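Local structure of superoxide dismutase [Mn], mitochondrial (Saccharomyces cerevisiae S288C, 4F6E) at residues Asn23-Tyr27 against His81-Trp85; Gly76-His81 against Asn153-Val157; Leu161-Val165 against Ala198-Phe202. The protein probably destroys superoxide radicals in mitochondria, converting them to oxygen and hydrogen peroxide at one manganese ion per subunit. The protein carries 2 engineered substitutions. All blocks are in the same frame, centred on the assembly; numbering follows the deposited sequence.

In the fold
All three contacts are buried, and helix 74-86 ties them together: contacts 1 and 2 are built on it and share His81, while contact 3 touches its Leu83. Contact 1 stays within the alpha-hairpin domain and joins two helices by metal bonds and aromatic rings. Contact 2 links that domain to the C-terminal one through hydrogen bonds of side-chain amides, and contacts 1 and 2 share the manganese-bound water. Contact 3, centred about 18 Å from the centre of contact 1, lies wholly in the C-terminal domain and combines aliphatic packing with an arginine bond to a carbonyl. Contacts 2 and 3 both touch the same neighbouring subunit.

Contact 1. Residues Asn23-Tyr27 against His81-Trp85; sequences NELHY and HCLFW. With MN (manganese (II) ion), chain E.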
loop_
_atom_site.group_PDB
_atom_site.type_symbol
_atom_site.label_atom_id
_atom_site.label_comp_id
_atom_site.label_asym_id
_atom_site.label_seq_id
_atom_site.Cartn_x
_atom_site.Cartn_y
_atom_site.Cartn_z
ATOM N N ASN A 23 18.007 -16.531 -17.739
ATOM C CA ASN A 23 18.854 -16.648 -16.555
ATOM C C ASN A 23 20.050 -15.700 -16.608
ATOM O O ASN A 23 20.394 -15.076 -15.608
ATOM C CB ASN A 23 19.340 -18.084 -16.350
ATOM C CG ASN A 23 18.269 -18.988 -15.790
ATOM O OD1 ASN A 23 17.317 -18.537 -15.156
ATOM N ND2 ASN A 23 18.428 -20.282 -16.012
ATOM N N GLU A 24 20.670 -15.583 -17.782
ATOM C CA GLU A 24 21.825 -14.706 -17.935
ATOM C C GLU A 24 21.469 -13.246 -17.622
ATOM O O GLU A 24 22.166 -12.585 -16.859
ATOM C CB GLU A 24 22.418 -14.821 -19.344
ATOM C CG GLU A 24 23.686 -14.009 -19.533
ATOM C CD GLU A 24 24.182 -13.999 -20.972
ATOM O OE1 GLU A 24 23.371 -14.221 -21.902
ATOM O OE2 GLU A 24 25.393 -13.761 -21.174
ATOM N N LEU A 25 20.382 -12.751 -18.206
ATOM C CA LEU A 25 19.961 -11.370 -17.953
ATOM C C LEU A 25 19.493 -11.209 -16.510
ATOM O O LEU A 25 19.771 -10.204 -15.835
ATOM C CB LEU A 25 18.803 -10.999 -18.878
ATOM C CG LEU A 25 19.169 -10.792 -20.349
ATOM C CD1 LEU A 25 17.899 -10.657 -21.155
ATOM C CD2 LEU A 25 20.036 -9.552 -20.511
ATOM N N HIS A 26 18.752 -12.208 -16.054
ATOM C CA HIS A 26 18.124 -12.159 -14.751
ATOM C C HIS A 26 19.181 -12.029 -13.650
ATOM O O HIS A 26 19.000 -11.280 -12.685
ATOM C CB HIS A 26 17.271 -13.423 -14.571
ATOM C CG HIS A 26 16.188 -13.278 -13.560
ATOM N ND1 HIS A 26 15.278 -14.280 -13.296
ATOM C CD2 HIS A 26 15.844 -12.235 -12.770
ATOM C CE1 HIS A 26 14.442 -13.872 -12.361
ATOM N NE2 HIS A 26 14.765 -12.637 -12.025
ATOM N N TYR A 27 20.296 -12.744 -13.821
ATOM C CA TYR A 27 21.400 -12.748 -12.865
ATOM C C TYR A 27 22.351 -11.565 -13.066
ATOM O O TYR A 27 22.587 -10.770 -12.137
ATOM C CB TYR A 27 22.161 -14.073 -13.007
ATOM C CG TYR A 27 23.361 -14.265 -12.101
ATOM C CD1 TYR A 27 23.202 -14.622 -10.770
ATOM C CD2 TYR A 27 24.654 -14.137 -12.597
ATOM C CE1 TYR A 27 24.305 -14.841 -9.947
ATOM C CE2 TYR A 27 25.752 -14.342 -11.780
ATOM C CZ TYR A 27 25.573 -14.691 -10.461
ATOM O OH TYR A 27 26.671 -14.905 -9.648
ATOM N N HIS A 81 16.138 -12.817 -4.883
ATOM C CA HIS A 81 16.844 -13.512 -5.961
ATOM C C HIS A 81 17.830 -14.530 -5.437
ATOM O O HIS A 81 17.999 -15.589 -6.041
ATOM C CB HIS A 81 17.482 -12.542 -6.958
ATOM C CG HIS A 81 16.474 -11.817 -7.779
ATOM N ND1 HIS A 81 15.833 -10.680 -7.334
ATOM C CD2 HIS A 81 15.929 -12.118 -8.979
ATOM C CE1 HIS A 81 14.968 -10.285 -8.249
ATOM N NE2 HIS A 81 15.008 -11.140 -9.255
ATOM N N CYS A 82 18.459 -14.250 -4.297
ATOM C CA CYS A 82 19.330 -15.268 -3.700
ATOM C C CYS A 82 18.530 -16.518 -3.362
ATOM O O CYS A 82 18.969 -17.638 -3.646
ATOM C CB CYS A 82 20.025 -14.751 -2.443
ATOM S SG CYS A 82 21.397 -13.624 -2.785
ATOM N N LEU A 83 17.348 -16.335 -2.781
ATOM C CA LEU A 83 16.491 -17.478 -2.446
ATOM C C LEU A 83 16.098 -18.240 -3.710
ATOM O O LEU A 83 16.119 -19.474 -3.730
ATOM C CB LEU A 83 15.228 -17.021 -1.707
ATOM C CG LEU A 83 15.461 -16.434 -0.307
ATOM C CD1 LEU A 83 14.225 -15.744 0.228
ATOM C CD2 LEU A 83 15.901 -17.527 0.659
ATOM N N PHE A 84 15.730 -17.487 -4.743
ATOM C CA PHE A 84 15.253 -18.038 -6.009
ATOM C C PHE A 84 16.296 -18.962 -6.613
ATOM O O PHE A 84 15.996 -20.121 -6.913
ATOM C CB PHE A 84 14.927 -16.871 -6.954
ATOM C CG PHE A 84 14.211 -17.268 -8.221
ATOM C CD1 PHE A 84 13.036 -18.001 -8.174
ATOM C CD2 PHE A 84 14.693 -16.858 -9.460
ATOM C CE1 PHE A 84 12.363 -18.346 -9.342
ATOM C CE2 PHE A 84 14.020 -17.188 -10.628
ATOM C CZ PHE A 84 12.858 -17.931 -10.572
ATOM N N TRP A 85 17.528 -18.486 -6.772
ATOM C CA TRP A 85 18.528 -19.343 -7.411
ATOM C C TRP A 85 18.764 -20.615 -6.612
ATOM O O TRP A 85 18.985 -21.673 -7.188
ATOM C CB TRP A 85 19.879 -18.649 -7.623
ATOM C CG TRP A 85 19.825 -17.266 -8.215
ATOM C CD1 TRP A 85 20.467 -16.160 -7.726
ATOM C CD2 TRP A 85 19.125 -16.831 -9.396
ATOM N NE1 TRP A 85 20.209 -15.074 -8.517
ATOM C CE2 TRP A 85 19.382 -15.451 -9.538
ATOM C CE3 TRP A 85 18.291 -17.462 -10.324
ATOM C CZ2 TRP A 85 18.844 -14.693 -10.576
ATOM C CZ3 TRP A 85 17.759 -16.704 -11.363
ATOM C CH2 TRP A 85 18.042 -15.337 -11.478
HETATM MN MN MN E . 13.443 -11.229 -10.819
HETATM O O HOH W 1 11.909 -10.034 -9.455
#
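His26 and His81 meet at the manganese ion, which binds NE2 of His26 at 2.3 Å and NE2 of His81 at 2.2 Å. The ion holds these two nitrogens 3.2 Å apart although they share no hydrogen bond, and the ring planes stand nearly perpendicular, at 86°. NE2 of His26 lies at the edge of the His81 ring, near its plane. Asp168, His172 and a water complete the five ligands.

The axes of segments 23-27 and 81-85 run roughly antiparallel, at 151°, and stay 12.5 Å apart at closest approach, so long side chains bridge them. This is the alpha-hairpin half of the metal site in iron/manganese superoxide dismutases: each helix supplies one histidine, and aromatic side chains cluster around them.

Among the ring contacts, Trp85 carries most. Its indole edge points at one face of His26, a T-shaped pair in which Trp85 CH2 comes 3.5 Å from CG of His26. Phe84 reaches the same histidine at another point, its CE2 lying 3.8 Å from CE1 of His26. In Tyr27, CG anti to the backbone N (chi1 179°) swings the ring alongside the indole. The two form an offset edge-to-face pair, the tyrosine edge toward the indole face, with Tyr27 CD1 3.8 Å from NE1 of Trp85.

The polar ends are held elsewhere: NE1 of Trp85 bonds ND1 of His31, Tyr27 OH bonds Pro5 O, and Asn23 ND2 bonds Phe11 O.

Contact 2. Residues Gly76-His81 against Asn153-Val157; sequences GGFTNH and NQDTV. With MN (manganese (II) ion), chain E.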
loop_
_atom_site.group_PDB
_atom_site.type_symbol
_atom_site.label_atom_id
_atom_site.label_comp_id
_atom_site.label_asym_id
_atom_site.label_seq_id
_atom_site.Cartn_x
_atom_site.Cartn_y
_atom_site.Cartn_z
ATOM N N GLY A 76 15.288 -6.252 -0.626
ATOM C CA GLY A 76 14.353 -7.289 -1.031
ATOM C C GLY A 76 14.761 -7.944 -2.336
ATOM O O GLY A 76 14.726 -9.178 -2.460
ATOM N N GLY A 77 15.152 -7.139 -3.319
ATOM C CA GLY A 77 15.575 -7.683 -4.597
ATOM C C GLY A 77 16.802 -8.571 -4.444
ATOM O O GLY A 77 16.908 -9.640 -5.062
ATOM N N PHE A 78 17.742 -8.134 -3.613
ATOM C CA PHE A 78 18.918 -8.945 -3.366
ATOM C C PHE A 78 18.528 -10.270 -2.712
ATOM O O PHE A 78 18.953 -11.340 -3.161
ATOM C CB PHE A 78 19.922 -8.199 -2.481
ATOM C CG PHE A 78 21.043 -9.065 -1.989
ATOM C CD1 PHE A 78 22.036 -9.482 -2.856
ATOM C CD2 PHE A 78 21.093 -9.476 -0.665
ATOM C CE1 PHE A 78 23.071 -10.294 -2.407
ATOM C CE2 PHE A 78 22.125 -10.275 -0.211
ATOM C CZ PHE A 78 23.113 -10.686 -1.083
ATOM N N THR A 79 17.721 -10.193 -1.659
ATOM C CA THR A 79 17.391 -11.372 -0.860
ATOM C C THR A 79 16.538 -12.358 -1.658
ATOM O O THR A 79 16.812 -13.562 -1.661
ATOM C CB THR A 79 16.634 -10.959 0.417
ATOM O OG1 THR A 79 17.480 -10.112 1.209
ATOM C CG2 THR A 79 16.249 -12.186 1.246
ATOM N N ASN A 80 15.515 -11.838 -2.328
ATOM C CA ASN A 80 14.569 -12.708 -3.031
ATOM C C ASN A 80 15.237 -13.474 -4.154
ATOM O O ASN A 80 14.943 -14.652 -4.361
ATOM C CB ASN A 80 13.386 -11.915 -3.609
ATOM C CG ASN A 80 12.380 -11.481 -2.551
ATOM O OD1 ASN A 80 12.249 -12.089 -1.484
ATOM N ND2 ASN A 80 11.647 -10.410 -2.859
ATOM N N HIS A 81 16.138 -12.817 -4.883
ATOM C CA HIS A 81 16.844 -13.512 -5.961
ATOM C C HIS A 81 17.830 -14.530 -5.437
ATOM O O HIS A 81 17.999 -15.589 -6.041
ATOM C CB HIS A 81 17.482 -12.542 -6.958
ATOM C CG HIS A 81 16.474 -11.817 -7.779
ATOM N ND1 HIS A 81 15.833 -10.680 -7.334
ATOM C CD2 HIS A 81 15.929 -12.118 -8.979
ATOM C CE1 HIS A 81 14.968 -10.285 -8.249
ATOM N NE2 HIS A 81 15.008 -11.140 -9.255
ATOM N N ASN A 153 6.204 -6.447 -5.750
ATOM C CA ASN A 153 7.476 -5.788 -6.037
ATOM C C ASN A 153 8.640 -6.577 -5.476
ATOM O O ASN A 153 8.770 -7.744 -5.814
ATOM C CB ASN A 153 7.412 -4.340 -5.564
ATOM C CG ASN A 153 6.234 -3.628 -6.188
ATOM O OD1 ASN A 153 5.999 -3.779 -7.383
ATOM N ND2 ASN A 153 5.440 -2.938 -5.380
ATOM N N GLN A 154 9.464 -5.979 -4.622
ATOM C CA GLN A 154 10.498 -6.764 -3.955
ATOM C C GLN A 154 10.248 -6.902 -2.457
ATOM O O GLN A 154 11.177 -7.142 -1.679
ATOM C CB GLN A 154 11.915 -6.237 -4.253
ATOM C CG GLN A 154 12.324 -6.325 -5.724
ATOM C CD GLN A 154 12.324 -7.749 -6.276
ATOM O OE1 GLN A 154 12.263 -8.733 -5.528
ATOM N NE2 GLN A 154 12.400 -7.859 -7.599
ATOM N N ASP A 155 8.986 -6.796 -2.050
ATOM C CA ASP A 155 8.651 -7.142 -0.673
ATOM C C ASP A 155 8.985 -8.614 -0.463
ATOM O O ASP A 155 8.965 -9.410 -1.403
ATOM C CB ASP A 155 7.181 -6.869 -0.375
ATOM C CG ASP A 155 6.834 -5.384 -0.433
ATOM O OD1 ASP A 155 7.757 -4.541 -0.475
ATOM O OD2 ASP A 155 5.631 -5.063 -0.430
ATOM N N THR A 156 9.316 -8.982 0.765
ATOM C CA THR A 156 9.696 -10.370 1.014
ATOM C C THR A 156 9.036 -10.861 2.287
ATOM O O THR A 156 8.334 -10.103 2.959
ATOM C CB THR A 156 11.235 -10.550 1.064
ATOM O OG1 THR A 156 11.565 -11.950 0.981
ATOM C CG2 THR A 156 11.802 -9.974 2.343
ATOM N N VAL A 157 9.234 -12.137 2.601
ATOM C CA VAL A 157 8.694 -12.682 3.841
ATOM C C VAL A 157 9.731 -12.587 4.952
ATOM O O VAL A 157 10.856 -13.054 4.808
ATOM C CB VAL A 157 8.192 -14.123 3.661
ATOM C CG1 VAL A 157 6.906 -14.118 2.846
ATOM C CG2 VAL A 157 9.242 -14.978 2.962
HETATM MN MN MN E . 13.443 -11.229 -10.819
HETATM O O HOH W 1 11.909 -10.034 -9.455
#
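Asn80 grips the loop 153-157 through both ends of its amide. The contact joins a helix of the alpha-hairpin domain to a loop of the C-terminal domain, across the interface that encloses the manganese site in this superoxide dismutase family.

The amide nitrogen gives two bonds, both close to its own plane. One runs from Asn80 ND2 to Gln154 OE1, 3.2 Å long and almost straight (172°), arriving in the plane of the acceptor amide. The second goes from ND2 to Asp155 O and comes from above that carbonyl's plane, off its lone pairs; Thr151 OG1 is a second donor to this oxygen. On the other side of the amide, Asn80 OD1 accepts from Thr156 OG1 at 2.6 Å, within the plane of its C=O. Thr156 turns its hydroxyl anti to the backbone N (chi1 -166°), which brings OG1 to this acceptor.

Gln154 OE1 also receives the indole NH of Trp133, and with NE2 bonded too, both ends hold the amide's rotation. The bend at chi2 (-60°) carries the group alongside Gly77, Gln154 CG lying 3.7 Å from Gly77 CA, and on toward the metal.

With no side chain at Gly76, the backbones come close, and Gly76 CA makes a CH...O contact with Gln154 O at 3.2 Å. Gly77 O accepts from His81 N (3.3 Å) and His81 ND1 (2.7 Å), the latter steadying the ring whose NE2 binds manganese. Gln154 NE2 donates to the manganese-bound water at 2.9 Å.

Contact 3. Residues Leu161-Val165 against Ala198-Phe202; sequences LVPLV and ASRRF
Leu164 and Ala198 bring the two backbones together, their CA atoms 4.6 Å apart, where the chain leading into strand 165-168 meets the first turn of helix 198-204.

Leu164 packs with both its branches. Leu164 CD2 rests on the helix backbone, 3.6 Å from Phe202 N, while Leu164 CD1 reaches CD1 of Phe202 at 3.9 Å, in line with the edge of that ring. One turn earlier, Ala198 CB meets Val165 CG2 at 3.7 Å.

The polar part belongs to Arg201. Its chain, extended from CG to NE with chi2 and chi3 near 180°, runs past the carbonyls of Pro163 and Leu164, and Arg201 CD comes 3.3 Å from Pro163 O. From there Arg201 NH1 donates to Leu164 O at 2.9 Å. This bond is bent (138° at the hydrogen), with the donor well above the carbonyl plane and the oxygen 25° out of the guanidinium plane. NH1 also bonds Asn87 OD1, and NE forms a salt bridge with Glu197, so the buried charge is probably offset by the nearby carboxylate.

Leu164 and Val165 both face Ile136 in a classic beta bulge at the start of strand 165-168, outermost in this chain's antiparallel sheet. Helix 198-204 thus packs at this bulge, Pro163 touches Phe135 of strand 132-136 and Leu83 of helix 74-86, and Arg201 NH2 ties the C-terminal helix to helix 74-86 through Leu83 O.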
loop_
_atom_site.group_PDB
_atom_site.type_symbol
_atom_site.label_atom_id
_atom_site.label_comp_id
_atom_site.label_asym_id
_atom_site.label_seq_id
_atom_site.Cartn_x
_atom_site.Cartn_y
_atom_site.Cartn_z
ATOM N N LEU A 161 7.880 -15.830 9.156
ATOM C CA LEU A 161 7.578 -16.470 7.877
ATOM C C LEU A 161 8.861 -16.838 7.138
ATOM O O LEU A 161 9.475 -16.002 6.461
ATOM C CB LEU A 161 6.693 -15.579 7.002
ATOM C CG LEU A 161 5.287 -15.270 7.510
ATOM C CD1 LEU A 161 4.521 -14.502 6.430
ATOM C CD2 LEU A 161 4.530 -16.529 7.906
ATOM N N VAL A 162 9.242 -18.105 7.259
ATOM C CA VAL A 162 10.452 -18.616 6.618
ATOM C C VAL A 162 10.173 -19.096 5.195
ATOM O O VAL A 162 9.340 -19.965 4.973
ATOM C CB VAL A 162 11.051 -19.762 7.431
ATOM C CG1 VAL A 162 12.362 -20.238 6.813
ATOM C CG2 VAL A 162 11.270 -19.299 8.876
ATOM N N PRO A 163 10.878 -18.519 4.218
ATOM C CA PRO A 163 10.678 -18.923 2.818
ATOM C C PRO A 163 11.245 -20.316 2.552
ATOM O O PRO A 163 12.380 -20.615 2.940
ATOM C CB PRO A 163 11.434 -17.849 2.024
ATOM C CG PRO A 163 12.461 -17.307 2.999
ATOM C CD PRO A 163 11.813 -17.392 4.363
ATOM N N LEU A 164 10.446 -21.163 1.909
ATOM C CA LEU A 164 10.865 -22.521 1.567
ATOM C C LEU A 164 11.064 -22.601 0.053
ATOM O O LEU A 164 12.069 -23.127 -0.425
ATOM C CB LEU A 164 9.820 -23.544 2.019
ATOM C CG LEU A 164 9.355 -23.469 3.475
ATOM C CD1 LEU A 164 8.401 -24.601 3.756
ATOM C CD2 LEU A 164 10.553 -23.517 4.439
ATOM N N VAL A 165 10.087 -22.082 -0.694
ATOM C CA VAL A 165 10.205 -21.959 -2.155
ATOM C C VAL A 165 9.780 -20.557 -2.544
ATOM O O VAL A 165 8.679 -20.114 -2.207
ATOM C CB VAL A 165 9.343 -23.001 -2.903
ATOM C CG1 VAL A 165 9.486 -22.825 -4.425
ATOM C CG2 VAL A 165 9.749 -24.411 -2.499
ATOM N N ALA A 198 14.250 -26.756 -0.318
ATOM C CA ALA A 198 13.027 -26.466 0.437
ATOM C C ALA A 198 12.955 -27.254 1.746
ATOM O O ALA A 198 12.602 -26.695 2.790
ATOM C CB ALA A 198 11.782 -26.717 -0.419
ATOM N N SER A 199 13.311 -28.537 1.684
ATOM C CA SER A 199 13.310 -29.401 2.866
ATOM C C SER A 199 14.340 -28.922 3.879
ATOM O O SER A 199 14.072 -28.896 5.084
ATOM C CB SER A 199 13.592 -30.849 2.480
ATOM O OG SER A 199 12.569 -31.373 1.646
ATOM N N ARG A 200 15.512 -28.527 3.388
ATOM C CA ARG A 200 16.558 -27.987 4.258
ATOM C C ARG A 200 16.100 -26.724 4.997
ATOM O O ARG A 200 16.303 -26.589 6.213
ATOM C CB ARG A 200 17.841 -27.705 3.461
ATOM C CG ARG A 200 19.018 -27.304 4.337
ATOM C CD ARG A 200 20.139 -26.621 3.558
ATOM N NE ARG A 200 19.753 -25.285 3.116
ATOM C CZ ARG A 200 19.687 -24.222 3.917
ATOM N NH1 ARG A 200 19.985 -24.338 5.210
ATOM N NH2 ARG A 200 19.316 -23.041 3.433
ATOM N N ARG A 201 15.463 -25.807 4.271
ATOM C CA ARG A 201 14.936 -24.588 4.864
ATOM C C ARG A 201 13.849 -24.893 5.895
ATOM O O ARG A 201 13.789 -24.262 6.945
ATOM C CB ARG A 201 14.377 -23.682 3.762
ATOM C CG ARG A 201 15.432 -23.186 2.831
ATOM C CD ARG A 201 14.801 -22.467 1.649
ATOM N NE ARG A 201 15.808 -21.904 0.764
ATOM C CZ ARG A 201 15.524 -21.337 -0.408
ATOM N NH1 ARG A 201 14.265 -21.274 -0.830
ATOM N NH2 ARG A 201 16.492 -20.840 -1.156
ATOM N N PHE A 202 12.991 -25.858 5.573
ATOM C CA PHE A 202 11.923 -26.258 6.478
ATOM C C PHE A 202 12.493 -26.755 7.807
ATOM O O PHE A 202 12.024 -26.358 8.871
ATOM C CB PHE A 202 11.055 -27.345 5.845
ATOM C CG PHE A 202 9.910 -27.782 6.707
ATOM C CD1 PHE A 202 8.734 -27.044 6.748
ATOM C CD2 PHE A 202 10.005 -28.942 7.458
ATOM C CE1 PHE A 202 7.675 -27.445 7.549
ATOM C CE2 PHE A 202 8.947 -29.355 8.249
ATOM C CZ PHE A 202 7.780 -28.603 8.291
#